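LS-24 (Lathyrus sativus, PDB 3LP9) probably binds hemin as a monomer and spermine as a dimer, each excluding the other, and may take part in oxidative-stress responses and polyamine biosynthesis. Local coordinates at residues E74-Y79 against A105-F110; S160-F165 against V186-D191; N15-F20 against Y26-Y31. All coordinates share one frame; numbering follows the deposited sequence.

Contact 1: E74-Y79 against A105-F110; sequences EAFIFY and ADVFPF
F76 and F108 reach for each other from opposite directions and meet edge-to-face. The edge of F108 is turned to the face of F76, with the two planes at 59° and the ring centroids 5.2 Å apart. F108 CZ stands over the middle of the F76 ring, and its nearest carbon there is F76 CZ at 3.9 Å. The neighbouring atom F108 CE2 meets a second ring, 3.7 Å from F78 CZ, the two side chains crossing at about a right angle. F76 and F78, two residues apart on strand 74-79, thus receive neighbouring atoms of one phenylalanine. V107 completes the group. With CG1 anti to the backbone N (chi1 168°), this methyl sits over the face of F108 and also comes within 4.0 Å of F76 CE1. F108 is the first residue to leave helical geometry after helix 104-107, and there its side chain sets off toward the strand. All the contacts are apolar, and the three rings are buried. C66 and F68 of strand 66-69 pack on F78 from elsewhere in the same sheet, while N148 touches F108. In the four-bladed beta-propeller of the hemopexin fold, this joins the second strand of a blade to the end of the short helix after the blade's last strand and the residue just beyond it, with F78 close to the calcium-binding D65.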
loop_
_atom_site.group_PDB
_atom_site.type_symbol
_atom_site.label_atom_id
_atom_site.label_comp_id
_atom_site.label_asym_id
_atom_site.label_seq_id
_atom_site.Cartn_x
_atom_site.Cartn_y
_atom_site.Cartn_z
ATOM N N GLU A 74 6.916 9.374 -18.242
ATOM C CA GLU A 74 6.927 8.509 -17.062
ATOM C C GLU A 74 7.707 9.038 -15.865
ATOM O O GLU A 74 8.564 9.879 -16.024
ATOM C CB GLU A 74 7.463 7.129 -17.420
ATOM C CG GLU A 74 6.623 6.457 -18.492
ATOM C CD GLU A 74 7.121 5.109 -18.910
ATOM O OE1 GLU A 74 7.868 4.479 -18.125
ATOM O OE2 GLU A 74 6.740 4.671 -20.012
ATOM N N ALA A 75 7.357 8.530 -14.665
ATOM C CA ALA A 75 7.929 8.930 -13.337
ATOM C C ALA A 75 7.587 7.850 -12.297
ATOM O O ALA A 75 6.534 7.239 -12.343
ATOM C CB ALA A 75 7.404 10.253 -12.868
ATOM N N PHE A 76 8.515 7.669 -11.354
ATOM C CA PHE A 76 8.352 6.792 -10.206
ATOM C C PHE A 76 7.806 7.653 -9.081
ATOM O O PHE A 76 8.247 8.779 -8.871
ATOM C CB PHE A 76 9.704 6.150 -9.790
ATOM C CG PHE A 76 9.953 4.782 -10.392
ATOM C CD1 PHE A 76 9.248 3.672 -9.944
ATOM C CD2 PHE A 76 10.870 4.614 -11.427
ATOM C CE1 PHE A 76 9.473 2.434 -10.477
ATOM C CE2 PHE A 76 11.089 3.380 -11.970
ATOM C CZ PHE A 76 10.400 2.286 -11.517
ATOM N N ILE A 77 6.811 7.148 -8.399
ATOM C CA ILE A 77 6.219 7.815 -7.234
ATOM C C ILE A 77 6.345 6.876 -6.060
ATOM O O ILE A 77 6.477 5.663 -6.232
ATOM C CB ILE A 77 4.714 8.211 -7.474
ATOM C CG1 ILE A 77 3.835 7.004 -7.821
ATOM C CG2 ILE A 77 4.640 9.261 -8.575
ATOM C CD1 ILE A 77 2.394 7.320 -8.073
ATOM N N PHE A 78 6.373 7.428 -4.859
ATOM C CA PHE A 78 6.572 6.612 -3.630
ATOM C C PHE A 78 5.563 7.129 -2.598
ATOM O O PHE A 78 5.158 8.295 -2.655
ATOM C CB PHE A 78 8.005 6.772 -3.108
ATOM C CG PHE A 78 9.088 6.304 -4.056
ATOM C CD1 PHE A 78 9.742 5.144 -3.828
ATOM C CD2 PHE A 78 9.460 7.072 -5.160
ATOM C CE1 PHE A 78 10.769 4.670 -4.708
ATOM C CE2 PHE A 78 10.527 6.664 -6.049
ATOM C CZ PHE A 78 11.157 5.414 -5.813
ATOM N N TYR A 79 5.165 6.247 -1.671
ATOM C CA TYR A 79 4.428 6.617 -0.496
ATOM C C TYR A 79 4.852 5.605 0.530
ATOM O O TYR A 79 4.505 4.402 0.440
ATOM C CB TYR A 79 2.896 6.548 -0.676
ATOM C CG TYR A 79 2.206 6.744 0.660
ATOM C CD1 TYR A 79 2.197 8.001 1.273
ATOM C CD2 TYR A 79 1.647 5.645 1.365
ATOM C CE1 TYR A 79 1.621 8.175 2.558
ATOM C CE2 TYR A 79 1.071 5.823 2.656
ATOM C CZ TYR A 79 1.085 7.077 3.234
ATOM O OH TYR A 79 0.501 7.285 4.455
ATOM N N ALA A 105 11.719 -2.139 -1.712
ATOM C CA ALA A 105 12.709 -3.235 -1.631
ATOM C C ALA A 105 12.522 -4.298 -2.742
ATOM O O ALA A 105 13.434 -5.005 -3.120
ATOM C CB ALA A 105 12.591 -3.861 -0.296
ATOM N N ASP A 106 11.334 -4.401 -3.289
ATOM C CA ASP A 106 11.082 -5.370 -4.296
ATOM C C ASP A 106 11.229 -4.811 -5.727
ATOM O O ASP A 106 11.723 -5.509 -6.624
ATOM C CB ASP A 106 9.751 -6.076 -3.932
ATOM C CG ASP A 106 8.819 -6.337 -5.134
ATOM O OD1 ASP A 106 9.078 -7.168 -6.094
ATOM O OD2 ASP A 106 7.718 -5.727 -5.058
ATOM N N VAL A 107 10.913 -3.535 -5.961
ATOM C CA VAL A 107 11.175 -2.957 -7.307
ATOM C C VAL A 107 12.654 -2.624 -7.419
ATOM O O VAL A 107 13.282 -2.796 -8.513
ATOM C CB VAL A 107 10.354 -1.683 -7.578
ATOM C CG1 VAL A 107 10.871 -0.950 -8.855
ATOM C CG2 VAL A 107 8.865 -2.030 -7.687
ATOM N N PHE A 108 13.207 -2.158 -6.295
ATOM C CA PHE A 108 14.625 -1.869 -6.194
ATOM C C PHE A 108 15.303 -2.774 -5.183
ATOM O O PHE A 108 15.530 -2.331 -4.074
ATOM C CB PHE A 108 14.839 -0.390 -5.814
ATOM C CG PHE A 108 14.162 0.580 -6.733
ATOM C CD1 PHE A 108 14.652 0.800 -8.024
ATOM C CD2 PHE A 108 13.034 1.280 -6.313
ATOM C CE1 PHE A 108 14.026 1.702 -8.910
ATOM C CE2 PHE A 108 12.386 2.202 -7.189
ATOM C CZ PHE A 108 12.877 2.390 -8.479
ATOM N N PRO A 109 15.628 -4.051 -5.558
ATOM C CA PRO A 109 16.141 -4.974 -4.542
ATOM C C PRO A 109 17.362 -4.453 -3.747
ATOM O O PRO A 109 17.460 -4.680 -2.525
ATOM C CB PRO A 109 16.430 -6.274 -5.356
ATOM C CG PRO A 109 15.374 -6.191 -6.467
ATOM C CD PRO A 109 15.464 -4.737 -6.864
ATOM N N PHE A 110 18.288 -3.783 -4.452
ATOM C CA PHE A 110 19.526 -3.278 -3.829
ATOM C C PHE A 110 19.256 -2.367 -2.614
ATOM O O PHE A 110 20.211 -1.973 -1.912
ATOM C CB PHE A 110 20.397 -2.512 -4.851
ATOM C CG PHE A 110 19.670 -1.404 -5.542
ATOM C CD1 PHE A 110 19.073 -1.615 -6.756
ATOM C CD2 PHE A 110 19.554 -0.166 -4.961
ATOM C CE1 PHE A 110 18.361 -0.602 -7.367
ATOM C CE2 PHE A 110 18.856 0.842 -5.554
ATOM C CZ PHE A 110 18.240 0.639 -6.753
#

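Contact 2: S160-F165 against V186-D191; sequences SGYPCF and VYFFKD
F165 and F188 are the nearest residues across this contact, their CA atoms 10.4 Å apart, where the 3-10 turn 163-165, closed by F165 N to Y162 O at 2.8 Å, faces strand 186-190. F165 drives its edge into the face of F188 in a T-shaped pair, planes at 89° and centroids 4.7 Å apart. F188 CG lies anti to the carbonyl carbon (chi1 -67°), which helps turn that face to F165. F165 CZ does most of the touching, lying above the F188 ring toward its rim; its 3.2 Å to F188 CD2 is short for two carbons and best read with reserve. F165 CE2 stands nearer the ring's middle, 3.9 Å from F188 CZ. Y162 adds a looser touch, CE1 to F188 CZ at 4.4 Å, while its hydroxyl bonds that of Y124. F170 packs on both phenylalanines and A177 on F188. With an alanine at F188, the edge of F165 would probably lose the face it points into, opening a gap between turn and strand. Contact between the segments is wholly apolar: ring packing and the attraction of a C-H edge for a pi face hold the linker after the third blade to the fourth.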
loop_
_atom_site.group_PDB
_atom_site.type_symbol
_atom_site.label_atom_id
_atom_site.label_comp_id
_atom_site.label_asym_id
_atom_site.label_seq_id
_atom_site.Cartn_x
_atom_site.Cartn_y
_atom_site.Cartn_z
ATOM N N SER A 160 29.565 14.273 2.086
ATOM C CA SER A 160 30.590 13.618 1.275
ATOM C C SER A 160 30.355 13.850 -0.244
ATOM O O SER A 160 31.296 13.842 -1.043
ATOM C CB SER A 160 30.662 12.116 1.600
ATOM O OG SER A 160 29.692 11.385 0.855
ATOM N N GLY A 161 29.100 14.084 -0.636
ATOM C CA GLY A 161 28.749 14.106 -2.045
ATOM C C GLY A 161 28.350 15.478 -2.508
ATOM O O GLY A 161 28.551 15.793 -3.669
ATOM N N TYR A 162 27.824 16.304 -1.609
ATOM C CA TYR A 162 27.374 17.686 -1.929
ATOM C C TYR A 162 28.057 18.711 -0.997
ATOM O O TYR A 162 27.411 19.209 -0.039
ATOM C CB TYR A 162 25.838 17.814 -1.767
ATOM C CG TYR A 162 25.107 16.874 -2.669
ATOM C CD1 TYR A 162 24.642 17.309 -3.929
ATOM C CD2 TYR A 162 24.975 15.518 -2.345
ATOM C CE1 TYR A 162 24.036 16.435 -4.818
ATOM C CE2 TYR A 162 24.359 14.646 -3.216
ATOM C CZ TYR A 162 23.893 15.095 -4.450
ATOM O OH TYR A 162 23.316 14.215 -5.347
ATOM N N PRO A 163 29.325 19.054 -1.273
ATOM C CA PRO A 163 30.032 20.010 -0.397
ATOM C C PRO A 163 29.273 21.360 -0.277
ATOM O O PRO A 163 29.299 22.039 0.751
ATOM C CB PRO A 163 31.407 20.177 -1.096
ATOM C CG PRO A 163 31.588 18.847 -1.876
ATOM C CD PRO A 163 30.168 18.686 -2.436
ATOM N N CYS A 164 28.551 21.705 -1.325
ATOM C CA CYS A 164 27.806 22.949 -1.320
ATOM C C CYS A 164 26.719 22.957 -0.229
ATOM O O CYS A 164 26.201 24.027 0.125
ATOM C CB CYS A 164 27.210 23.193 -2.707
ATOM S SG CYS A 164 26.076 21.905 -3.376
ATOM N N PHE A 165 26.389 21.752 0.299
ATOM C CA PHE A 165 25.343 21.594 1.333
ATOM C C PHE A 165 25.887 21.637 2.758
ATOM O O PHE A 165 25.110 21.714 3.693
ATOM C CB PHE A 165 24.537 20.315 1.118
ATOM C CG PHE A 165 23.485 20.419 0.010
ATOM C CD1 PHE A 165 23.021 21.657 -0.417
ATOM C CD2 PHE A 165 22.934 19.260 -0.556
ATOM C CE1 PHE A 165 22.033 21.728 -1.440
ATOM C CE2 PHE A 165 21.958 19.321 -1.532
ATOM C CZ PHE A 165 21.498 20.548 -1.975
ATOM N N VAL A 186 19.451 21.900 -10.227
ATOM C CA VAL A 186 18.603 21.042 -9.400
ATOM C C VAL A 186 18.025 21.898 -8.314
ATOM O O VAL A 186 18.670 22.832 -7.870
ATOM C CB VAL A 186 19.382 19.794 -8.805
ATOM C CG1 VAL A 186 18.410 18.856 -8.137
ATOM C CG2 VAL A 186 20.140 19.079 -9.903
ATOM N N TYR A 187 16.777 21.607 -7.959
ATOM C CA TYR A 187 16.085 22.292 -6.913
ATOM C C TYR A 187 15.899 21.335 -5.769
ATOM O O TYR A 187 15.488 20.202 -5.961
ATOM C CB TYR A 187 14.710 22.830 -7.384
ATOM C CG TYR A 187 14.746 23.983 -8.325
ATOM C CD1 TYR A 187 15.092 25.245 -7.883
ATOM C CD2 TYR A 187 14.443 23.814 -9.690
ATOM C CE1 TYR A 187 15.154 26.329 -8.765
ATOM C CE2 TYR A 187 14.475 24.865 -10.573
ATOM C CZ TYR A 187 14.850 26.115 -10.115
ATOM O OH TYR A 187 14.922 27.140 -10.988
ATOM N N PHE A 188 16.194 21.805 -4.565
ATOM C CA PHE A 188 16.038 21.041 -3.292
ATOM C C PHE A 188 15.131 21.858 -2.435
ATOM O O PHE A 188 15.301 23.080 -2.324
ATOM C CB PHE A 188 17.412 20.828 -2.557
ATOM C CG PHE A 188 18.360 19.927 -3.301
ATOM C CD1 PHE A 188 18.359 18.532 -3.069
ATOM C CD2 PHE A 188 19.224 20.445 -4.273
ATOM C CE1 PHE A 188 19.194 17.700 -3.811
ATOM C CE2 PHE A 188 20.063 19.612 -4.981
ATOM C CZ PHE A 188 20.044 18.227 -4.732
ATOM N N PHE A 189 14.151 21.201 -1.821
ATOM C CA PHE A 189 13.228 21.909 -0.920
ATOM C C PHE A 189 13.350 21.319 0.482
ATOM O O PHE A 189 13.679 20.128 0.672
ATOM C CB PHE A 189 11.766 21.776 -1.388
ATOM C CG PHE A 189 11.512 22.232 -2.817
ATOM C CD1 PHE A 189 11.640 23.582 -3.192
ATOM C CD2 PHE A 189 11.138 21.306 -3.796
ATOM C CE1 PHE A 189 11.402 23.989 -4.505
ATOM C CE2 PHE A 189 10.887 21.698 -5.129
ATOM C CZ PHE A 189 11.015 23.070 -5.474
ATOM N N LYS A 190 13.046 22.166 1.448
ATOM C CA LYS A 190 13.090 21.804 2.841
ATOM C C LYS A 190 12.351 22.896 3.562
ATOM O O LYS A 190 12.753 24.096 3.518
ATOM C CB LYS A 190 14.528 21.714 3.344
ATOM C CG LYS A 190 14.603 21.348 4.777
ATOM C CD LYS A 190 15.413 20.119 4.885
ATOM C CE LYS A 190 15.635 19.763 6.306
ATOM N NZ LYS A 190 16.727 18.775 6.393
ATOM N N ASP A 191 11.247 22.509 4.174
ATOM C CA ASP A 191 10.341 23.479 4.844
ATOM C C ASP A 191 9.972 24.588 3.860
ATOM O O ASP A 191 9.514 24.295 2.764
ATOM C CB ASP A 191 10.951 24.052 6.147
ATOM C CG ASP A 191 11.639 22.970 6.975
ATOM O OD1 ASP A 191 11.022 21.880 7.123
ATOM O OD2 ASP A 191 12.804 23.178 7.424
#

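Contact 3: N15-F20 against Y26-Y31; sequences NNEAYF and YVLLDY
A18 and L29 pair through both their backbone groups in a beta hairpin, the second and third strands of the first propeller blade. L29 N reaches A18 O at 3.0 Å and a nearly straight 173°, and A18 N returns a bond to L29 O. F20 and V27 repeat the exchange one hydrogen-bonded pair further on. The strands run antiparallel. On the face carrying E17, Y19, L28 and D30, Y19 and L28 lie side by side, and a CH-pi contact holds them: L28 CD1 is 3.7 Å from the Y19 ring centroid, only 10° off the normal. L28 runs out with CG opposite the backbone N, and the next torsion then swings CD1 over the ring. Y26 approaches the edge of the same ring, its CD2 4.0 Å from Y19 CD1. On the other face, L29 CD2 touches F20 CE2 at 3.6 Å across crossing side chains. Y31 ends the pairing: Y31 N bonds N16 O at 3.2 Å, bent to 135°, and its ring turns back so that CD1 meets A18 CB at 3.9 Å. Around them, F10 packs on Y19, and V40 covers V27 and L29. H181 gives its backbone N to Y31 OH and its NE2 to E17 O. At the open end of the hairpin, D30 OD1 accepts from A32 N and from a water 3.0 Å away, which itself accepts from N16 ND2.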
loop_
_atom_site.group_PDB
_atom_site.type_symbol
_atom_site.label_atom_id
_atom_site.label_comp_id
_atom_site.label_asym_id
_atom_site.label_seq_id
_atom_site.Cartn_x
_atom_site.Cartn_y
_atom_site.Cartn_z
ATOM N N ASN A 15 8.114 21.537 -21.505
ATOM C CA ASN A 15 9.111 22.493 -21.127
ATOM C C ASN A 15 8.734 23.423 -19.989
ATOM O O ASN A 15 7.662 23.980 -19.981
ATOM C CB ASN A 15 9.540 23.237 -22.374
ATOM C CG ASN A 15 10.631 24.233 -22.129
ATOM O OD1 ASN A 15 10.357 25.421 -22.111
ATOM N ND2 ASN A 15 11.880 23.771 -22.015
ATOM N N ASN A 16 9.645 23.562 -18.999
ATOM C CA ASN A 16 9.533 24.558 -17.925
ATOM C C ASN A 16 8.381 24.330 -16.943
ATOM O O ASN A 16 8.038 25.205 -16.181
ATOM C CB ASN A 16 9.479 25.965 -18.509
ATOM C CG ASN A 16 10.810 26.438 -19.064
ATOM O OD1 ASN A 16 11.865 25.760 -19.001
ATOM N ND2 ASN A 16 10.780 27.613 -19.606
ATOM N N GLU A 17 7.831 23.107 -16.933
ATOM C CA GLU A 17 6.770 22.683 -16.010
ATOM C C GLU A 17 7.248 21.564 -15.061
ATOM O O GLU A 17 8.086 20.742 -15.445
ATOM C CB GLU A 17 5.552 22.203 -16.823
ATOM C CG GLU A 17 4.957 23.329 -17.657
ATOM C CD GLU A 17 3.743 22.936 -18.430
ATOM O OE1 GLU A 17 2.983 22.027 -18.012
ATOM O OE2 GLU A 17 3.558 23.573 -19.503
ATOM N N ALA A 18 6.697 21.569 -13.830
ATOM C CA ALA A 18 7.044 20.615 -12.811
ATOM C C ALA A 18 5.813 20.365 -11.911
ATOM O O ALA A 18 5.009 21.249 -11.713
ATOM C CB ALA A 18 8.201 21.110 -12.029
ATOM N N TYR A 19 5.656 19.125 -11.420
ATOM C CA TYR A 19 4.587 18.740 -10.483
ATOM C C TYR A 19 5.157 18.726 -9.035
ATOM O O TYR A 19 6.237 18.166 -8.767
ATOM C CB TYR A 19 4.042 17.343 -10.870
ATOM C CG TYR A 19 3.416 17.248 -12.233
ATOM C CD1 TYR A 19 2.023 17.374 -12.385
ATOM C CD2 TYR A 19 4.187 17.035 -13.380
ATOM C CE1 TYR A 19 1.393 17.268 -13.662
ATOM C CE2 TYR A 19 3.582 16.931 -14.652
ATOM C CZ TYR A 19 2.175 17.057 -14.777
ATOM O OH TYR A 19 1.530 17.046 -15.998
ATOM N N PHE A 20 4.444 19.382 -8.118
ATOM C CA PHE A 20 4.887 19.481 -6.722
ATOM C C PHE A 20 3.828 18.746 -5.964
ATOM O O PHE A 20 2.630 18.980 -6.200
ATOM C CB PHE A 20 4.950 20.943 -6.222
ATOM C CG PHE A 20 6.044 21.795 -6.837
ATOM C CD1 PHE A 20 7.025 21.264 -7.643
ATOM C CD2 PHE A 20 6.107 23.151 -6.541
ATOM C CE1 PHE A 20 7.999 22.027 -8.158
ATOM C CE2 PHE A 20 7.086 23.916 -7.037
ATOM C CZ PHE A 20 8.036 23.336 -7.889
ATOM N N TYR A 26 -1.539 17.953 -5.351
ATOM C CA TYR A 26 -0.467 18.416 -6.191
ATOM C C TYR A 26 -0.731 19.792 -6.813
ATOM O O TYR A 26 -1.841 20.279 -6.836
ATOM C CB TYR A 26 -0.175 17.384 -7.259
ATOM C CG TYR A 26 -1.121 17.325 -8.424
ATOM C CD1 TYR A 26 -2.316 16.576 -8.374
ATOM C CD2 TYR A 26 -0.805 17.986 -9.600
ATOM C CE1 TYR A 26 -3.141 16.491 -9.468
ATOM C CE2 TYR A 26 -1.628 17.917 -10.708
ATOM C CZ TYR A 26 -2.762 17.173 -10.645
ATOM O OH TYR A 26 -3.521 17.134 -11.796
ATOM N N VAL A 27 0.328 20.416 -7.268
ATOM C CA VAL A 27 0.290 21.677 -7.985
ATOM C C VAL A 27 1.130 21.396 -9.268
ATOM O O VAL A 27 2.183 20.762 -9.214
ATOM C CB VAL A 27 0.907 22.826 -7.137
ATOM C CG1 VAL A 27 0.811 24.141 -7.839
ATOM C CG2 VAL A 27 0.146 23.017 -5.880
ATOM N N LEU A 28 0.612 21.839 -10.420
ATOM C CA LEU A 28 1.388 21.931 -11.657
ATOM C C LEU A 28 1.865 23.408 -11.844
ATOM O O LEU A 28 1.088 24.297 -11.995
ATOM C CB LEU A 28 0.527 21.485 -12.870
ATOM C CG LEU A 28 1.251 21.571 -14.204
ATOM C CD1 LEU A 28 2.547 20.791 -14.162
ATOM C CD2 LEU A 28 0.325 21.125 -15.279
ATOM N N LEU A 29 3.169 23.616 -11.800
ATOM C CA LEU A 29 3.766 24.926 -11.897
ATOM C C LEU A 29 4.598 25.155 -13.188
ATOM O O LEU A 29 5.401 24.312 -13.602
ATOM C CB LEU A 29 4.634 25.169 -10.622
ATOM C CG LEU A 29 5.302 26.543 -10.448
ATOM C CD1 LEU A 29 4.304 27.545 -9.881
ATOM C CD2 LEU A 29 6.538 26.371 -9.557
ATOM N N ASP A 30 4.420 26.330 -13.769
ATOM C CA ASP A 30 5.289 26.832 -14.810
ATOM C C ASP A 30 6.270 27.599 -13.992
ATOM O O ASP A 30 6.045 28.702 -13.676
ATOM C CB ASP A 30 4.501 27.789 -15.716
ATOM C CG ASP A 30 5.380 28.626 -16.623
ATOM O OD1 ASP A 30 6.640 28.479 -16.625
ATOM O OD2 ASP A 30 4.777 29.479 -17.331
ATOM N N TYR A 31 7.374 26.972 -13.617
ATOM C CA TYR A 31 8.289 27.561 -12.671
ATOM C C TYR A 31 9.293 28.497 -13.344
ATOM O O TYR A 31 10.297 28.899 -12.723
ATOM C CB TYR A 31 9.027 26.455 -11.915
ATOM C CG TYR A 31 9.924 25.562 -12.722
ATOM C CD1 TYR A 31 9.395 24.560 -13.518
ATOM C CD2 TYR A 31 11.303 25.689 -12.651
ATOM C CE1 TYR A 31 10.233 23.681 -14.269
ATOM C CE2 TYR A 31 12.161 24.862 -13.413
ATOM C CZ TYR A 31 11.603 23.841 -14.217
ATOM O OH TYR A 31 12.401 22.974 -14.960
HETATM O O HOH W 1 8.287 29.617 -18.884
#

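The order along the chain is contact 3, contact 1, contact 2. Contact 3 lies within the first sheet, while contact 1 sets a strand of the second against the helix end that follows it, on opposite sides of the chain's centre with their own centres about 22 Å apart. Contact 2 ties the end of the third blade to the fourth, about 22 Å from contact 1 and about 20 Å from contact 3, centre to centre. Contacts 2 and 3 touch, Y187 CE2 to Y31 CE2 at 3.7 Å and F189 CZ to F20 CZ at 3.8 Å, so the last blade packs on the first and the propeller ring closes. Each blade gives a calcium ligand: N7, D65, D121 and D175.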